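Local structure of penicillin-binding protein 2B (Streptococcus pneumoniae, 2WAE) at residues Glu341-Val346 / Val647-Pro652; Val414-Ala419 / Asn463-Thr468. The protein probably acts as a membrane-bound transpeptidase, cross-linking adjacent glycan strands of peripheral cell-wall peptidoglycan, and binds penicillin. All blocks are in the same frame, centred on the assembly; numbering follows the deposited sequence.

In the fold
Following the chain from its N terminus, the first segment reached is 341-346, on strand 342-348 near the start of the transpeptidase domain. Contact 1 pairs it with 647-652, on strand 645-650, close to the C terminus, and so closes a loop of 300 residues that holds S386, the probable acyl-ester serine. Contact 2 is nested inside that loop: 414-419, between strands 408-410 and 432-434, meets 463-468, part of the loop between helix 445-455 and helix 471-485. Contact 1 joins central strands of the six-stranded antiparallel sheet, whereas contact 2 ties two surface loops together at the helical periphery. Their centres are 35 Å apart, and they do not touch.

Contact 1: residues Glu341-Val346 / Val647-Pro652; sequences EGVYAV and VAVVFP
V343 and F651 meet on one side of an antiparallel strand pair. The CB of V343 sits over a face of the F651 ring, 4.2 Å from its centroid, a CH-pi contact displaced toward the ring's rim. From there CG2, set anti to the backbone N, approaches F651 CD2 at 3.7 Å and also reaches V650 O and V649 CG1. The V343 side chain also touches L324 and F328. The F651 ring additionally brings CD1 to 3.6 Å from G342 O.

Y344 and V650 form a hydrogen-bonded pair, with Y344 N to V650 O at 2.9 Å and a nearly straight return bond from V650 N to Y344 O (2.7 Å, 176° at the hydrogen). V346 and A648 repeat this arrangement two residues on, and A345 faces V649 between them as a non-hydrogen-bonded pair. Beyond the paired residues P652 CD lies 3.3 Å from G342 O. E341 OE2 comes to 3.1 Å from P652 CB, and its OE1 is hydrogen-bonded to H653 ND1.

The two strands are the central pair of the transpeptidase domain's six-stranded antiparallel sheet. Helices 314-333 and 661-676 pack on the face of V343, A345 and V649; helix 525-536 packs on that of Y344, V346 and V650, with strands 355-363 and 634-638 flanking the pair.

Contact 2: residues Val414-Ala419 / Asn463-Thr468; sequences VFQGSA and NMFVGT
An aliphatic carbon of a glutamine packs on an aromatic ring at the protein surface: CG of Q416 sits over one face of the F465 ring, 3.7 Å from the centroid, in a CH-pi contact offset toward the rim, the two side chains crossing. The nearest ring atom is CE1, at 3.3 Å from that CG. CG of Q416 is anti to its own N (chi1 -167°), and the bend at chi2 then leaves the side-chain amide on the same side of the ring but farther from its plane than CG, the two planes 24° apart.

Alongside this pair, two backbone hydrogen bonds join the segments. N463 N gives one to V414 O at 2.9 Å, bent to 144° at the hydrogen, and Q416 N gives the other to M464 O at 3.1 Å, the donor tilted out of the carbonyl plane. The side chains of V414 and N463 run alongside each other, V414 CG1 3.4 Å from N463 OD1.

Both segments are irregular loops of the transpeptidase domain, and residues 415-418 of the first make a type II beta turn, with G417 at positive phi in its third position. F415 is buried; although its CB is directed away from 463-468, its ring still reaches M464 and V466. Its CD1 meets V466 CG2 at 3.6 Å, and M464 runs beside it, the sulfur SD at the ring edge 5.4 Å from the centroid, a Met-aromatic contact. The position of CG, held between the backbone N and carbonyl carbon of M464, brings that thioether chain to the edge of the ring. Deeper in, F415 packs on V449 and L453 of helix 445-455 and meets F509 edge-to-face.

Contact 1: residues Glu341-Val346 / Val647-Pro652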
ATOM      1  N   GLU A 341     -16.900  -8.893   8.724  1.00 15.79           N
ATOM      2  CA  GLU A 341     -16.433  -7.601   8.243  1.00 16.71           C
ATOM      3  C   GLU A 341     -16.156  -7.671   6.738  1.00 14.98           C
ATOM      4  O   GLU A 341     -16.160  -6.657   6.059  1.00 13.01           O
ATOM      5  CB  GLU A 341     -15.130  -7.230   8.969  1.00 18.08           C
ATOM      6  CG  GLU A 341     -15.228  -7.203  10.479  1.00 25.42           C
ATOM      7  CD  GLU A 341     -15.066  -8.579  11.128  1.00 34.13           C
ATOM      8  OE1 GLU A 341     -15.968  -8.978  11.901  1.00 35.34           O
ATOM      9  OE2 GLU A 341     -14.042  -9.254  10.884  1.00 32.36           O
ATOM     10  N   GLY A 342     -15.891  -8.866   6.221  1.00 12.59           N
ATOM     11  CA  GLY A 342     -15.623  -9.027   4.806  1.00 10.49           C
ATOM     12  C   GLY A 342     -14.926 -10.344   4.510  1.00 13.02           C
ATOM     13  O   GLY A 342     -14.984 -11.294   5.302  1.00 10.23           O
ATOM     14  N   VAL A 343     -14.292 -10.391   3.343  1.00 11.77           N
ATOM     15  CA  VAL A 343     -13.530 -11.541   2.925  1.00 12.79           C
ATOM     16  C   VAL A 343     -12.394 -10.996   2.060  1.00 14.05           C
ATOM     17  O   VAL A 343     -12.593 -10.080   1.253  1.00 12.42           O
ATOM     18  CB  VAL A 343     -14.403 -12.601   2.211  1.00 13.23           C
ATOM     19  CG1 VAL A 343     -14.970 -12.058   0.916  1.00 14.14           C
ATOM     20  CG2 VAL A 343     -13.591 -13.834   1.916  1.00 15.83           C
ATOM     21  N   TYR A 344     -11.199 -11.538   2.295  1.00 12.50           N
ATOM     22  CA  TYR A 344      -9.981 -11.077   1.664  1.00 12.69           C
ATOM     23  C   TYR A 344      -9.190 -12.257   1.159  1.00 14.48           C
ATOM     24  O   TYR A 344      -9.180 -13.336   1.751  1.00 18.38           O
ATOM     25  CB  TYR A 344      -9.144 -10.274   2.645  1.00 11.90           C
ATOM     26  CG  TYR A 344      -9.884  -9.033   3.091  1.00 16.37           C
ATOM     27  CD1 TYR A 344      -9.702  -7.820   2.434  1.00  6.40           C
ATOM     28  CD2 TYR A 344     -10.805  -9.090   4.143  1.00 12.02           C
ATOM     29  CE1 TYR A 344     -10.405  -6.699   2.832  1.00  6.83           C
ATOM     30  CE2 TYR A 344     -11.520  -7.966   4.529  1.00 14.52           C
ATOM     31  CZ  TYR A 344     -11.311  -6.776   3.871  1.00 12.68           C
ATOM     32  OH  TYR A 344     -12.007  -5.649   4.251  1.00 22.80           O
ATOM     33  N   ALA A 345      -8.504 -12.040   0.055  1.00 14.56           N
ATOM     34  CA  ALA A 345      -7.744 -13.104  -0.551  1.00 15.50           C
ATOM     35  C   ALA A 345      -6.502 -12.507  -1.185  1.00 17.19           C
ATOM     36  O   ALA A 345      -6.541 -11.479  -1.883  1.00 18.39           O
ATOM     37  CB  ALA A 345      -8.597 -13.801  -1.591  1.00 17.19           C
ATOM     38  N   VAL A 346      -5.380 -13.148  -0.904  1.00 17.07           N
ATOM     39  CA  VAL A 346      -4.137 -12.756  -1.533  1.00 17.35           C
ATOM     40  C   VAL A 346      -3.501 -13.976  -2.176  1.00 17.83           C
ATOM     41  O   VAL A 346      -3.367 -15.015  -1.539  1.00 19.76           O
ATOM     42  CB  VAL A 346      -3.169 -12.173  -0.524  1.00 16.90           C
ATOM     43  CG1 VAL A 346      -1.857 -11.840  -1.218  1.00 16.01           C
ATOM     44  CG2 VAL A 346      -3.775 -10.943   0.122  1.00 17.50           C
ATOM     45  N   VAL A 647      -1.949 -19.144  -1.837  1.00 16.00           N
ATOM     46  CA  VAL A 647      -3.070 -18.269  -1.590  1.00 16.93           C
ATOM     47  C   VAL A 647      -3.448 -18.282  -0.115  1.00 17.69           C
ATOM     48  O   VAL A 647      -3.291 -19.297   0.579  1.00 16.92           O
ATOM     49  CB  VAL A 647      -4.270 -18.687  -2.446  1.00 17.39           C
ATOM     50  CG1 VAL A 647      -4.638 -20.102  -2.126  1.00 24.19           C
ATOM     51  CG2 VAL A 647      -5.462 -17.795  -2.194  1.00 19.76           C
ATOM     52  N   ALA A 648      -3.935 -17.136   0.348  1.00 15.54           N
ATOM     53  CA  ALA A 648      -4.493 -17.038   1.676  1.00 16.47           C
ATOM     54  C   ALA A 648      -5.865 -16.392   1.602  1.00 17.05           C
ATOM     55  O   ALA A 648      -6.029 -15.360   0.972  1.00 19.17           O
ATOM     56  CB  ALA A 648      -3.591 -16.246   2.554  1.00 14.69           C
ATOM     57  N   VAL A 649      -6.851 -17.035   2.219  1.00 18.05           N
ATOM     58  CA  VAL A 649      -8.214 -16.544   2.238  1.00 17.72           C
ATOM     59  C   VAL A 649      -8.589 -16.234   3.667  1.00 18.03           C
ATOM     60  O   VAL A 649      -8.469 -17.099   4.532  1.00 18.82           O
ATOM     61  CB  VAL A 649      -9.218 -17.593   1.764  1.00 17.72           C
ATOM     62  CG1 VAL A 649     -10.625 -16.976   1.731  1.00 17.36           C
ATOM     63  CG2 VAL A 649      -8.815 -18.117   0.396  1.00 15.68           C
ATOM     64  N   VAL A 650      -9.048 -15.006   3.894  1.00 16.04           N
ATOM     65  CA  VAL A 650      -9.434 -14.558   5.210  1.00 15.29           C
ATOM     66  C   VAL A 650     -10.928 -14.214   5.265  1.00 16.44           C
ATOM     67  O   VAL A 650     -11.415 -13.320   4.574  1.00 15.56           O
ATOM     68  CB  VAL A 650      -8.583 -13.354   5.596  1.00 18.60           C
ATOM     69  CG1 VAL A 650      -9.166 -12.619   6.788  1.00 19.21           C
ATOM     70  CG2 VAL A 650      -7.157 -13.794   5.842  1.00 15.00           C
ATOM     71  N   PHE A 651     -11.665 -14.950   6.088  1.00 15.37           N
ATOM     72  CA  PHE A 651     -13.095 -14.784   6.174  1.00 14.77           C
ATOM     73  C   PHE A 651     -13.485 -14.792   7.649  1.00 16.46           C
ATOM     74  O   PHE A 651     -13.896 -15.814   8.209  1.00 17.51           O
ATOM     75  CB  PHE A 651     -13.796 -15.908   5.420  1.00 15.43           C
ATOM     76  CG  PHE A 651     -15.218 -15.577   5.047  1.00 16.19           C
ATOM     77  CD1 PHE A 651     -15.987 -14.746   5.851  1.00 14.08           C
ATOM     78  CD2 PHE A 651     -15.778 -16.091   3.889  1.00 16.19           C
ATOM     79  CE1 PHE A 651     -17.293 -14.437   5.498  1.00 19.69           C
ATOM     80  CE2 PHE A 651     -17.070 -15.793   3.523  1.00 13.05           C
ATOM     81  CZ  PHE A 651     -17.836 -14.966   4.327  1.00 21.92           C
ATOM     82  N   PRO A 652     -13.327 -13.635   8.298  1.00 16.13           N
ATOM     83  CA  PRO A 652     -13.512 -13.478   9.723  1.00 14.91           C
ATOM     84  C   PRO A 652     -14.967 -13.567  10.171  1.00 17.81           C
ATOM     85  O   PRO A 652     -15.883 -13.133   9.455  1.00 17.03           O
ATOM     86  CB  PRO A 652     -13.004 -12.067   9.965  1.00 13.31           C
ATOM     87  CG  PRO A 652     -13.262 -11.372   8.702  1.00 15.38           C
ATOM     88  CD  PRO A 652     -12.950 -12.370   7.648  1.00 13.51           C
TER

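Contact 2: residues Val414-Ala419 / Asn463-Thr468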
ATOM      1  N   VAL A 414      -5.445 -29.299  30.481  1.00 14.89           N
ATOM      2  CA  VAL A 414      -6.033 -28.763  31.704  1.00 14.83           C
ATOM      3  C   VAL A 414      -4.988 -28.077  32.590  1.00 14.41           C
ATOM      4  O   VAL A 414      -4.203 -28.751  33.252  1.00 14.26           O
ATOM      5  CB  VAL A 414      -6.691 -29.900  32.543  1.00 15.85           C
ATOM      6  CG1 VAL A 414      -7.313 -29.358  33.819  1.00 10.07           C
ATOM      7  CG2 VAL A 414      -7.722 -30.658  31.722  1.00 18.78           C
ATOM      8  N   PHE A 415      -4.989 -26.746  32.609  1.00 15.06           N
ATOM      9  CA  PHE A 415      -4.148 -25.951  33.511  1.00 14.89           C
ATOM     10  C   PHE A 415      -4.985 -25.585  34.731  1.00 15.95           C
ATOM     11  O   PHE A 415      -6.197 -25.427  34.635  1.00 17.40           O
ATOM     12  CB  PHE A 415      -3.703 -24.644  32.848  1.00 13.88           C
ATOM     13  CG  PHE A 415      -2.884 -24.839  31.605  1.00 14.96           C
ATOM     14  CD1 PHE A 415      -1.670 -25.508  31.660  1.00 15.28           C
ATOM     15  CD2 PHE A 415      -3.317 -24.358  30.390  1.00 14.41           C
ATOM     16  CE1 PHE A 415      -0.899 -25.699  30.541  1.00  9.87           C
ATOM     17  CE2 PHE A 415      -2.543 -24.552  29.247  1.00 19.33           C
ATOM     18  CZ  PHE A 415      -1.341 -25.232  29.323  1.00 17.69           C
ATOM     19  N   GLN A 416      -4.344 -25.426  35.878  1.00 17.13           N
ATOM     20  CA  GLN A 416      -5.053 -25.027  37.078  1.00 20.27           C
ATOM     21  C   GLN A 416      -5.642 -23.619  36.989  1.00 22.31           C
ATOM     22  O   GLN A 416      -4.991 -22.690  36.523  1.00 22.91           O
ATOM     23  CB  GLN A 416      -4.116 -25.124  38.265  1.00 18.82           C
ATOM     24  CG  GLN A 416      -4.856 -25.022  39.551  1.00 24.21           C
ATOM     25  CD  GLN A 416      -5.603 -26.289  39.893  1.00 23.89           C
ATOM     26  OE1 GLN A 416      -5.184 -27.391  39.529  1.00 18.95           O
ATOM     27  NE2 GLN A 416      -6.707 -26.140  40.616  1.00 21.76           N
ATOM     28  N   GLY A 417      -6.881 -23.465  37.441  1.00 26.24           N
ATOM     29  CA  GLY A 417      -7.561 -22.172  37.404  1.00 29.22           C
ATOM     30  C   GLY A 417      -7.911 -21.708  36.001  1.00 31.96           C
ATOM     31  O   GLY A 417      -7.810 -20.520  35.690  1.00 34.04           O
ATOM     32  N   SER A 418      -8.314 -22.636  35.139  1.00 32.87           N
ATOM     33  CA  SER A 418      -8.771 -22.272  33.800  1.00 34.57           C
ATOM     34  C   SER A 418      -9.433 -23.420  33.032  1.00 34.53           C
ATOM     35  O   SER A 418      -9.138 -24.587  33.266  1.00 35.11           O
ATOM     36  CB  SER A 418      -7.645 -21.632  32.976  1.00 34.86           C
ATOM     37  OG  SER A 418      -6.428 -22.338  33.124  1.00 37.38           O
ATOM     38  N   ALA A 419     -10.328 -23.076  32.112  1.00 34.79           N
ATOM     39  CA  ALA A 419     -11.077 -24.065  31.338  1.00 33.30           C
ATOM     40  C   ALA A 419     -10.194 -24.955  30.455  1.00 32.15           C
ATOM     41  O   ALA A 419      -9.278 -24.472  29.790  1.00 30.09           O
ATOM     42  CB  ALA A 419     -12.151 -23.377  30.496  1.00 32.64           C
ATOM     43  N   ASN A 463      -3.527 -30.825  35.193  1.00 15.63           N
ATOM     44  CA  ASN A 463      -3.808 -30.107  36.438  1.00 15.80           C
ATOM     45  C   ASN A 463      -2.616 -29.331  37.010  1.00 16.34           C
ATOM     46  O   ASN A 463      -2.597 -28.935  38.172  1.00 17.21           O
ATOM     47  CB  ASN A 463      -4.363 -31.061  37.502  1.00 16.45           C
ATOM     48  CG  ASN A 463      -5.458 -31.966  36.970  1.00 14.60           C
ATOM     49  OD1 ASN A 463      -6.259 -31.573  36.121  1.00 11.71           O
ATOM     50  ND2 ASN A 463      -5.500 -33.185  37.485  1.00  6.43           N
ATOM     51  N   MET A 464      -1.604 -29.114  36.186  1.00 18.33           N
ATOM     52  CA  MET A 464      -0.387 -28.473  36.658  1.00 19.27           C
ATOM     53  C   MET A 464      -0.638 -27.005  37.021  1.00 20.32           C
ATOM     54  O   MET A 464      -1.440 -26.315  36.380  1.00 18.44           O
ATOM     55  CB  MET A 464       0.703 -28.589  35.586  1.00 18.76           C
ATOM     56  CG  MET A 464       0.318 -27.974  34.253  1.00 18.41           C
ATOM     57  SD  MET A 464       1.514 -28.250  32.930  1.00 25.13           S
ATOM     58  CE  MET A 464       3.016 -27.591  33.659  1.00 18.91           C
ATOM     59  N   PHE A 465       0.025 -26.547  38.080  1.00 20.85           N
ATOM     60  CA  PHE A 465       0.144 -25.113  38.328  1.00 21.35           C
ATOM     61  C   PHE A 465       1.311 -24.647  37.450  1.00 21.45           C
ATOM     62  O   PHE A 465       2.410 -25.198  37.514  1.00 21.10           O
ATOM     63  CB  PHE A 465       0.451 -24.838  39.802  1.00 18.90           C
ATOM     64  CG  PHE A 465      -0.732 -24.967  40.720  1.00 19.30           C
ATOM     65  CD1 PHE A 465      -1.591 -23.894  40.917  1.00 18.82           C
ATOM     66  CD2 PHE A 465      -0.964 -26.142  41.429  1.00 18.60           C
ATOM     67  CE1 PHE A 465      -2.677 -23.998  41.787  1.00 17.76           C
ATOM     68  CE2 PHE A 465      -2.051 -26.257  42.298  1.00 15.57           C
ATOM     69  CZ  PHE A 465      -2.909 -25.182  42.475  1.00 15.40           C
ATOM     70  N   VAL A 466       1.077 -23.643  36.618  1.00 23.04           N
ATOM     71  CA  VAL A 466       2.133 -23.159  35.735  1.00 26.94           C
ATOM     72  C   VAL A 466       2.919 -22.008  36.363  1.00 28.15           C
ATOM     73  O   VAL A 466       2.348 -21.062  36.907  1.00 29.21           O
ATOM     74  CB  VAL A 466       1.573 -22.727  34.359  1.00 27.03           C
ATOM     75  CG1 VAL A 466       2.715 -22.423  33.393  1.00 30.81           C
ATOM     76  CG2 VAL A 466       0.708 -23.822  33.780  1.00 24.82           C
ATOM     77  N   GLY A 467       4.240 -22.099  36.312  1.00 29.84           N
ATOM     78  CA  GLY A 467       5.062 -20.979  36.756  1.00 29.32           C
ATOM     79  C   GLY A 467       5.260 -20.118  35.531  1.00 28.93           C
ATOM     80  O   GLY A 467       5.480 -20.639  34.438  1.00 28.25           O
ATOM     81  N   THR A 468       5.177 -18.805  35.701  1.00 28.93           N
ATOM     82  CA  THR A 468       5.258 -17.916  34.549  1.00 27.85           C
ATOM     83  C   THR A 468       6.553 -17.113  34.542  1.00 27.83           C
ATOM     84  O   THR A 468       6.658 -16.083  33.875  1.00 27.39           O
ATOM     85  CB  THR A 468       4.044 -16.993  34.487  1.00 27.03           C
ATOM     86  OG1 THR A 468       3.990 -16.208  35.683  1.00 27.04           O
ATOM     87  CG2 THR A 468       2.779 -17.824  34.393  1.00 26.22           C
TER